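Local coordinates for protein flavin-dependent monooxygenase, oxygenase subunit HsaA (Rhodococcus sp., PDB 2RFQ) that catalyses the FMNH2-dependent ortho-hydroxylation of the steroid-derived phenol 3-HSA to the catechol 3,4-DHSA in the bacterial breakdown of cholesterol, at residues 83-86 and 87-91; 126-130 and 131-135; 216-219 and 220-223; 342-345 and 346-350. One frame throughout, in Å; residues are numbered along the deposited sequence. Where two conformers were deposited one is given.

Contact 1. Residues 83-86 and 87-91; sequences GWVS and SIIGV
S87, I88, I89 and G90 each give their backbone N-H to the carbonyl four residues back, on G83, W84, V85 and S86, a run of regular alpha-helical bonds in the middle of helix 80-96. One helical turn therefore separates W84 from I88 and V85 from I89, and each pair meets along the helix surface. In the first, the delta methyl of I88 lies over one face of the indole in a CH-pi contact, CD1 standing 3.4 Å from the centroid of the five-membered ring and 19° off its normal. It is displaced toward the nitrogen rim of the ring, with CD1 3.2 Å from NE1 of W84. With CG anti to the backbone N (chi1 -175°), the indole swings beside the carbonyl of W84 and presents this face to the next turn. Trading W84 for an alanine would probably leave I88 CD1 without a surface to rest on and take the donor away from S143, whose OG makes a weak hydrogen bond with NE1. W84 and S143 belong to an FMN site inferred by similarity. The small hydroxyls of S86 and S87 suit a tightly packed helix because backbone carbonyls satisfy them: T82 O for S86 and T240 O, on helix 233-266, for S87. At G90 a modelled CB would come very close to S86 O, so the absent side chain suits the place. V85 and I89 lie side by side and point the same way toward M41 of helix 38-47, V85 CG1 touching I89 CD1 at 3.8 Å.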
loop_
_atom_site.group_PDB
_atom_site.type_symbol
_atom_site.label_atom_id
_atom_site.label_comp_id
_atom_site.label_asym_id
_atom_site.label_seq_id
_atom_site.Cartn_x
_atom_site.Cartn_y
_atom_site.Cartn_z
ATOM N N GLY A 83 -28.073 -4.742 -7.230
ATOM C CA GLY A 83 -27.835 -4.311 -5.842
ATOM C C GLY A 83 -27.767 -2.797 -5.716
ATOM O O GLY A 83 -28.336 -2.211 -4.781
ATOM N N TRP A 84 -27.086 -2.172 -6.676
ATOM C CA TRP A 84 -26.965 -0.714 -6.705
ATOM C C TRP A 84 -28.326 -0.049 -6.837
ATOM O O TRP A 84 -28.672 0.853 -6.053
ATOM C CB TRP A 84 -26.085 -0.318 -7.876
ATOM C CG TRP A 84 -25.760 1.154 -8.000
ATOM C CD1 TRP A 84 -26.397 2.067 -8.791
ATOM C CD2 TRP A 84 -24.699 1.873 -7.324
ATOM N NE1 TRP A 84 -25.783 3.307 -8.670
ATOM C CE2 TRP A 84 -24.742 3.204 -7.779
ATOM C CE3 TRP A 84 -23.707 1.502 -6.392
ATOM C CZ2 TRP A 84 -23.839 4.185 -7.312
ATOM C CZ3 TRP A 84 -22.812 2.457 -5.928
ATOM C CH2 TRP A 84 -22.883 3.785 -6.392
ATOM N N VAL A 85 -29.087 -0.489 -7.825
ATOM C CA VAL A 85 -30.442 0.065 -8.037
ATOM C C VAL A 85 -31.342 -0.195 -6.828
ATOM O O VAL A 85 -32.084 0.701 -6.394
ATOM C CB VAL A 85 -31.052 -0.524 -9.319
ATOM C CG1 VAL A 85 -32.542 -0.191 -9.454
ATOM C CG2 VAL A 85 -30.268 -0.011 -10.532
ATOM N N SER A 86 -31.266 -1.405 -6.277
ATOM C CA SER A 86 -32.124 -1.782 -5.155
ATOM C C SER A 86 -31.858 -0.863 -3.966
ATOM O O SER A 86 -32.776 -0.367 -3.315
ATOM C CB SER A 86 -31.882 -3.246 -4.758
ATOM O OG SER A 86 -32.387 -4.126 -5.778
ATOM N N SER A 87 -30.589 -0.619 -3.702
ATOM C CA SER A 87 -30.227 0.218 -2.566
ATOM C C SER A 87 -30.773 1.635 -2.704
ATOM O O SER A 87 -31.420 2.163 -1.786
ATOM C CB SER A 87 -28.719 0.278 -2.455
ATOM O OG SER A 87 -28.349 0.890 -1.219
ATOM N N ILE A 88 -30.539 2.248 -3.870
ATOM C CA ILE A 88 -30.906 3.657 -4.058
ATOM C C ILE A 88 -32.434 3.818 -4.120
ATOM O O ILE A 88 -33.016 4.671 -3.412
ATOM C CB ILE A 88 -30.168 4.260 -5.263
ATOM C CG1 ILE A 88 -28.665 4.241 -4.971
ATOM C CG2 ILE A 88 -30.566 5.709 -5.449
ATOM C CD1 ILE A 88 -27.735 4.033 -6.193
ATOM N N ILE A 89 -33.093 2.995 -4.925
ATOM C CA ILE A 89 -34.554 3.081 -5.001
ATOM C C ILE A 89 -35.185 2.754 -3.635
ATOM O O ILE A 89 -36.141 3.399 -3.223
ATOM C CB ILE A 89 -35.139 2.214 -6.147
ATOM C CG1 ILE A 89 -34.573 2.681 -7.503
ATOM C CG2 ILE A 89 -36.655 2.293 -6.156
ATOM C CD1 ILE A 89 -35.361 2.228 -8.715
ATOM N N GLY A 90 -34.617 1.783 -2.926
ATOM C CA GLY A 90 -35.137 1.420 -1.615
ATOM C C GLY A 90 -35.026 2.579 -0.628
ATOM O O GLY A 90 -35.928 2.809 0.175
ATOM N N VAL A 91 -33.911 3.311 -0.676
ATOM C CA VAL A 91 -33.710 4.392 0.292
ATOM C C VAL A 91 -34.644 5.575 0.018
ATOM O O VAL A 91 -34.937 6.366 0.914
ATOM C CB VAL A 91 -32.232 4.826 0.397
ATOM C CG1 VAL A 91 -31.923 5.985 -0.562
ATOM C CG2 VAL A 91 -31.922 5.237 1.848
#

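Contact 2. Residues 126-130 and 131-135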
loop_
_atom_site.group_PDB
_atom_site.type_symbol
_atom_site.label_atom_id
_atom_site.label_comp_id
_atom_site.label_asym_id
_atom_site.label_seq_id
_atom_site.Cartn_x
_atom_site.Cartn_y
_atom_site.Cartn_z
ATOM N N GLY A 126 -34.995 25.309 -8.893
ATOM C CA GLY A 126 -36.402 25.658 -8.789
ATOM C C GLY A 126 -36.566 27.129 -8.451
ATOM O O GLY A 126 -36.020 27.603 -7.463
ATOM N N GLN A 127 -37.317 27.851 -9.274
ATOM C CA GLN A 127 -37.601 29.268 -9.027
ATOM C C GLN A 127 -38.885 29.405 -8.233
ATOM O O GLN A 127 -39.886 28.805 -8.594
ATOM C CB GLN A 127 -37.745 30.016 -10.361
ATOM C CG GLN A 127 -38.475 31.350 -10.274
ATOM C CD GLN A 127 -37.663 32.424 -9.561
ATOM O OE1 GLN A 127 -36.447 32.527 -9.757
ATOM N NE2 GLN A 127 -38.339 33.244 -8.748
ATOM N N VAL A 128 -38.853 30.224 -7.180
ATOM C CA VAL A 128 -40.042 30.517 -6.390
ATOM C C VAL A 128 -41.119 31.130 -7.279
ATOM O O VAL A 128 -40.859 32.099 -8.006
ATOM C CB VAL A 128 -39.702 31.461 -5.200
ATOM C CG1 VAL A 128 -40.973 31.990 -4.511
ATOM C CG2 VAL A 128 -38.826 30.745 -4.185
ATOM N N VAL A 129 -42.326 30.564 -7.201
ATOM C CA VAL A 129 -43.531 31.100 -7.847
ATOM C C VAL A 129 -44.694 30.890 -6.895
ATOM O O VAL A 129 -44.563 30.158 -5.920
ATOM C CB VAL A 129 -43.847 30.422 -9.224
ATOM C CG1 VAL A 129 -42.729 30.680 -10.220
ATOM C CG2 VAL A 129 -44.160 28.909 -9.073
ATOM N N ASP A 130 -45.829 31.533 -7.157
ATOM C CA ASP A 130 -47.001 31.307 -6.319
ATOM C C ASP A 130 -47.325 29.818 -6.265
ATOM O O ASP A 130 -47.492 29.178 -7.307
ATOM C CB ASP A 130 -48.206 32.066 -6.863
ATOM C CG ASP A 130 -48.087 33.571 -6.679
ATOM O OD1 ASP A 130 -47.206 34.034 -5.911
ATOM O OD2 ASP A 130 -48.894 34.294 -7.304
ATOM N N GLY A 131 -47.380 29.269 -5.054
ATOM C CA GLY A 131 -47.822 27.890 -4.859
ATOM C C GLY A 131 -46.721 26.849 -4.923
ATOM O O GLY A 131 -46.990 25.664 -4.747
ATOM N N GLY A 132 -45.485 27.287 -5.163
ATOM C CA GLY A 132 -44.373 26.331 -5.267
ATOM C C GLY A 132 -43.208 26.870 -6.070
ATOM O O GLY A 132 -42.656 27.931 -5.739
ATOM N N TYR A 133 -42.815 26.104 -7.094
ATOM C CA TYR A 133 -41.575 26.343 -7.849
ATOM C C TYR A 133 -41.716 25.977 -9.307
ATOM O O TYR A 133 -42.455 25.043 -9.665
ATOM C CB TYR A 133 -40.400 25.524 -7.259
ATOM C CG TYR A 133 -40.279 25.658 -5.767
ATOM C CD1 TYR A 133 -39.407 26.592 -5.199
ATOM C CD2 TYR A 133 -41.083 24.887 -4.915
ATOM C CE1 TYR A 133 -39.326 26.742 -3.820
ATOM C CE2 TYR A 133 -41.009 25.031 -3.556
ATOM C CZ TYR A 133 -40.137 25.945 -3.013
ATOM O OH TYR A 133 -40.067 26.079 -1.655
ATOM N N THR A 134 -41.008 26.720 -10.156
ATOM C CA THR A 134 -40.813 26.311 -11.545
ATOM C C THR A 134 -39.431 25.682 -11.620
ATOM O O THR A 134 -38.420 26.311 -11.299
ATOM C CB THR A 134 -40.905 27.497 -12.538
ATOM O OG1 THR A 134 -42.163 28.161 -12.376
ATOM C CG2 THR A 134 -40.797 27.007 -13.979
ATOM N N VAL A 135 -39.409 24.427 -12.038
ATOM C CA VAL A 135 -38.188 23.657 -12.012
ATOM C C VAL A 135 -37.713 23.389 -13.431
ATOM O O VAL A 135 -38.513 23.106 -14.329
ATOM C CB VAL A 135 -38.371 22.336 -11.221
ATOM C CG1 VAL A 135 -37.061 21.543 -11.179
ATOM C CG2 VAL A 135 -38.845 22.643 -9.791
#
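V129 and T134 meet across a two-residue beta hairpin, their side chains crossing at about a right angle so that V129 CG1 rests 3.4 Å from T134 OG1. On the other face V128 CG2 reaches Y133 CE1 at 4.1 Å, valine methyl and tyrosine ring carbon giving an apolar contact between the two strands. The backbone sets both contacts. In the hydrogen-bonded pair Q127-T134, Q127 N to T134 O and T134 N to Q127 O are both 2.8 Å; in the next such pair, V129 N meets G132 O at 3.0 Å and G132 N meets V129 O at 3.1 Å. These last two donors stand well above the carbonyl planes. The bend is a type II turn from V129 to G132, with D130 and G131 at its corners. G131 has phi 89° and G132 phi 156°, where a CB would strike the preceding carbonyl oxygen, so glycine fits both positions. Q127 bends back on its own strand, NE2 giving a fairly straight bond to V128 O in the carbonyl plane. Outward, strand 150-159 flanks one side, bonding to the backbone of G126 and V128, while strand 200-203 takes Y133 on the other and packs F201 against V129.

Contact 3. Residues 216-219 and 220-223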
loop_
_atom_site.group_PDB
_atom_site.type_symbol
_atom_site.label_atom_id
_atom_site.label_comp_id
_atom_site.label_asym_id
_atom_site.label_seq_id
_atom_site.Cartn_x
_atom_site.Cartn_y
_atom_site.Cartn_z
ATOM N N LEU A 216 -34.476 18.101 12.181
ATOM C CA LEU A 216 -35.576 17.258 12.674
ATOM C C LEU A 216 -36.942 17.940 12.607
ATOM O O LEU A 216 -37.859 17.633 13.395
ATOM C CB LEU A 216 -35.273 16.704 14.080
ATOM C CG LEU A 216 -34.068 15.756 14.129
ATOM C CD1 LEU A 216 -33.433 15.681 15.522
ATOM C CD2 LEU A 216 -34.456 14.358 13.621
ATOM N N THR A 217 -37.085 18.853 11.646
ATOM C CA THR A 217 -38.356 19.515 11.387
ATOM C C THR A 217 -39.038 19.080 10.076
ATOM O O THR A 217 -40.041 19.684 9.692
ATOM C CB THR A 217 -38.254 21.068 11.395
ATOM O OG1 THR A 217 -37.409 21.520 10.326
ATOM C CG2 THR A 217 -37.737 21.586 12.740
ATOM N N ALA A 218 -38.532 18.035 9.417
ATOM C CA ALA A 218 -39.193 17.549 8.198
ATOM C C ALA A 218 -40.638 17.213 8.547
ATOM O O ALA A 218 -40.885 16.609 9.601
ATOM C CB ALA A 218 -38.476 16.331 7.611
ATOM N N PRO A 219 -41.597 17.628 7.692
ATOM C CA PRO A 219 -43.016 17.500 8.051
ATOM C C PRO A 219 -43.523 16.063 8.184
ATOM O O PRO A 219 -44.506 15.831 8.898
ATOM C CB PRO A 219 -43.751 18.225 6.903
ATOM C CG PRO A 219 -42.803 18.217 5.771
ATOM C CD PRO A 219 -41.425 18.284 6.384
ATOM N N GLY A 220 -42.867 15.118 7.502
ATOM C CA GLY A 220 -43.281 13.694 7.544
ATOM C C GLY A 220 -43.072 13.043 8.898
ATOM O O GLY A 220 -43.677 12.002 9.192
ATOM N N LEU A 221 -42.206 13.639 9.716
ATOM C CA LEU A 221 -41.894 13.100 11.045
ATOM C C LEU A 221 -43.083 13.179 11.992
ATOM O O LEU A 221 -43.110 12.494 13.014
ATOM C CB LEU A 221 -40.711 13.839 11.675
ATOM C CG LEU A 221 -39.358 13.694 10.978
ATOM C CD1 LEU A 221 -38.353 14.531 11.735
ATOM C CD2 LEU A 221 -38.922 12.233 10.902
ATOM N N GLU A 222 -44.061 14.019 11.664
ATOM C CA GLU A 222 -45.207 14.205 12.566
ATOM C C GLU A 222 -45.994 12.899 12.684
ATOM O O GLU A 222 -46.328 12.453 13.787
ATOM C CB GLU A 222 -46.108 15.343 12.077
ATOM C CG GLU A 222 -47.293 15.594 12.997
ATOM C CD GLU A 222 -48.272 16.656 12.468
ATOM O OE1 GLU A 222 -48.113 17.133 11.315
ATOM O OE2 GLU A 222 -49.225 16.987 13.209
ATOM N N ARG A 223 -46.252 12.274 11.539
ATOM C CA ARG A 223 -46.970 11.002 11.506
ATOM C C ARG A 223 -46.033 9.796 11.415
ATOM O O ARG A 223 -46.358 8.727 11.913
ATOM C CB ARG A 223 -48.009 11.002 10.374
ATOM C CG ARG A 223 -49.122 12.027 10.596
ATOM C CD ARG A 223 -50.321 11.827 9.674
ATOM N NE ARG A 223 -50.591 10.406 9.442
ATOM C CZ ARG A 223 -51.713 9.921 8.917
ATOM N NH1 ARG A 223 -52.699 10.745 8.569
ATOM N NH2 ARG A 223 -51.851 8.607 8.757
HETATM O O HOH W 1 -46.518 13.964 9.004
HETATM O O HOH W 2 -46.020 17.963 9.927
#
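L221, with CG anti to its carbonyl carbon (chi1 -65°) and the chain extended beyond (chi2 178°), sends CD1 back over the polypeptide to lie 3.6 Å from L216 O. L221 CD1 also comes within 4.3 Å of L216 CD2, while CG packs against the CB of A218 at 4.4 Å, so one branched side chain packs back on both L216 and A218. L216 closes helix 210-214 with positive phi in a Schellman motif. The chain then makes a type I-like turn from A218 to L221: L221 N donates to A218 O at 3.3 Å from well above the carbonyl plane. P219 suits its start, since its ring fixes phi near the helical value and it has no N-H to leave without a partner, and G220 takes little room where its backbone bonds to L98. L98 also packs on A218 and L221, and L208 of strand 207-209 touches A218 and P219.

The P219 carbonyl receives three donors: a weak bond from E222 N, and two waters. One water donates to P219 O at 2.7 Å and accepts from R223 N, standing in for the direct bond a regular helix would make between those two atoms. The other donates to both P219 O and E222 OE1, the latter at 2.6 Å. The chemistry implies a hydrated helical turn, apolar on the leucine side and completed by solvent on the other.

Contact 4. Residues 342-345 and 346-350; sequences ESSG and ATALA. With 1PS (3-pyridinium-1-ylpropane-1-sulfonate), chain E.
G345 ends helix 316-344 abruptly: at phi 71° and psi -142° the chain leaves the helical region and re-enters it at once in A346, and G345 O accepts A348 N at 3.0 Å. Such a positive phi is a region that glycine, without a CB, enters most easily. The last helical residue, S344, leans its hydroxyl against two methyl groups, OG lying 3.3 Å from T347 CG2 and 3.4 Å from A348 CB. A water donates to S344 O and accepts from T347 N. T347 turns OG1 anti to its backbone N (chi1 -166°), 3.2 Å from C1 of the bound sulfonate 1PS, which leaves CG2 between N and the carbonyl carbon, against S344 OG. An alanine in place of T347 would probably leave S344 OG and 1PS C1 each short of a neighbour, opening a gap in the pocket wall. T347 and A350, whose CB is 3.8 Å from 1PS C2, line the 1PS pocket, and A346 and T347 are probably part of the FMN site. S344 packs on H256 and T347 on H259 of helix 233-266, A348 and L349 cover F341 of helix 316-344, and a neighbouring subunit lays W141 on A346 and V367 on L349.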
loop_
_atom_site.group_PDB
_atom_site.type_symbol
_atom_site.label_atom_id
_atom_site.label_comp_id
_atom_site.label_asym_id
_atom_site.label_seq_id
_atom_site.Cartn_x
_atom_site.Cartn_y
_atom_site.Cartn_z
ATOM N N GLU A 342 -6.816 -9.698 -9.663
ATOM C CA GLU A 342 -5.388 -9.834 -10.005
ATOM C C GLU A 342 -4.915 -11.284 -9.782
ATOM O O GLU A 342 -4.235 -11.862 -10.615
ATOM C CB GLU A 342 -4.513 -8.882 -9.201
ATOM C CG GLU A 342 -3.012 -8.955 -9.608
ATOM C CD GLU A 342 -2.083 -8.093 -8.728
ATOM O OE1 GLU A 342 -2.485 -7.677 -7.622
ATOM O OE2 GLU A 342 -0.929 -7.864 -9.125
ATOM N N SER A 343 -5.255 -11.848 -8.630
ATOM C CA SER A 343 -4.852 -13.243 -8.337
ATOM C C SER A 343 -5.397 -14.256 -9.356
ATOM O O SER A 343 -4.702 -15.194 -9.784
ATOM C CB SER A 343 -5.348 -13.617 -6.945
ATOM O OG SER A 343 -4.827 -14.881 -6.566
ATOM N N SER A 344 -6.650 -14.066 -9.745
ATOM C CA SER A 344 -7.304 -14.985 -10.666
ATOM C C SER A 344 -6.594 -15.054 -12.025
ATOM O O SER A 344 -6.539 -16.111 -12.650
ATOM C CB SER A 344 -8.761 -14.591 -10.822
ATOM O OG SER A 344 -9.419 -15.533 -11.626
ATOM N N GLY A 345 -6.080 -13.919 -12.481
ATOM C CA GLY A 345 -5.262 -13.889 -13.697
ATOM C C GLY A 345 -6.039 -14.125 -14.978
ATOM O O GLY A 345 -7.151 -13.638 -15.135
ATOM N N ALA A 346 -5.440 -14.862 -15.916
ATOM C CA ALA A 346 -5.978 -14.945 -17.269
ATOM C C ALA A 346 -7.440 -15.407 -17.354
ATOM O O ALA A 346 -8.224 -14.874 -18.139
ATOM C CB ALA A 346 -5.073 -15.836 -18.146
ATOM N N THR A 347 -7.806 -16.395 -16.543
ATOM C CA THR A 347 -9.160 -16.920 -16.560
ATOM C C THR A 347 -10.217 -15.831 -16.302
ATOM O O THR A 347 -11.306 -15.864 -16.906
ATOM C CB THR A 347 -9.308 -18.125 -15.584
ATOM O OG1 THR A 347 -10.541 -18.798 -15.872
ATOM C CG2 THR A 347 -9.235 -17.701 -14.110
ATOM N N ALA A 348 -9.859 -14.853 -15.460
ATOM C CA ALA A 348 -10.794 -13.792 -15.050
ATOM C C ALA A 348 -11.046 -12.765 -16.163
ATOM O O ALA A 348 -11.960 -11.945 -16.056
ATOM C CB ALA A 348 -10.316 -13.093 -13.762
ATOM N N LEU A 349 -10.260 -12.800 -17.244
ATOM C CA LEU A 349 -10.489 -11.807 -18.307
ATOM C C LEU A 349 -11.699 -12.082 -19.189
ATOM O O LEU A 349 -12.152 -11.203 -19.932
ATOM C CB LEU A 349 -9.256 -11.645 -19.221
ATOM C CG LEU A 349 -7.957 -11.250 -18.538
ATOM C CD1 LEU A 349 -6.908 -11.070 -19.633
ATOM C CD2 LEU A 349 -8.126 -9.982 -17.673
ATOM N N ALA A 350 -12.219 -13.307 -19.123
ATOM C CA ALA A 350 -13.261 -13.729 -20.049
ATOM C C ALA A 350 -14.523 -12.869 -19.920
ATOM O O ALA A 350 -15.059 -12.726 -18.824
ATOM C CB ALA A 350 -13.576 -15.168 -19.787
HETATM N N1 1PS E . -14.069 -18.536 -15.807
HETATM C C1 1PS E . -13.512 -18.162 -16.984
HETATM C C2 1PS E . -14.041 -18.607 -18.198
HETATM C C3 1PS E . -15.141 -19.355 -15.773
HETATM C C4 1PS E . -15.708 -19.835 -16.959
HETATM C C5 1PS E . -15.152 -19.451 -18.183
HETATM C C6 1PS E . -13.497 -18.063 -14.533
HETATM C C7 1PS E . -13.743 -16.569 -14.317
HETATM C C8 1PS E . -13.300 -16.130 -12.920
HETATM S S1 1PS E . -14.540 -16.245 -11.790
HETATM O O1 1PS E . -13.875 -16.040 -10.476
HETATM O O2 1PS E . -15.180 -17.588 -11.804
HETATM O O3 1PS E . -15.592 -15.236 -12.128
HETATM O O HOH W 3 -5.844 -18.019 -15.096
#

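In the fold
The contacts follow one another along the chain without interleaving. Contact 1 belongs to helix 80-96 near the centre of the chain, within the N-terminal acyl-CoA-dehydrogenase-like range; contact 2 is a hairpin of the beta sheet, and contact 3 a loop ahead of helix 233-266. The centres of contacts 2 and 3 lie about 22 Å apart on the same side of the chain's centre, whereas that of contact 4, in the C-terminal range, is about 54 Å from contact 2's on the opposite side. Contacts 1 and 4, their centres about 29 Å apart, both hold FMN-site residues assigned by similarity, and contact 4 meets W141 of a neighbouring subunit, consistent with flavin sites shared between subunits.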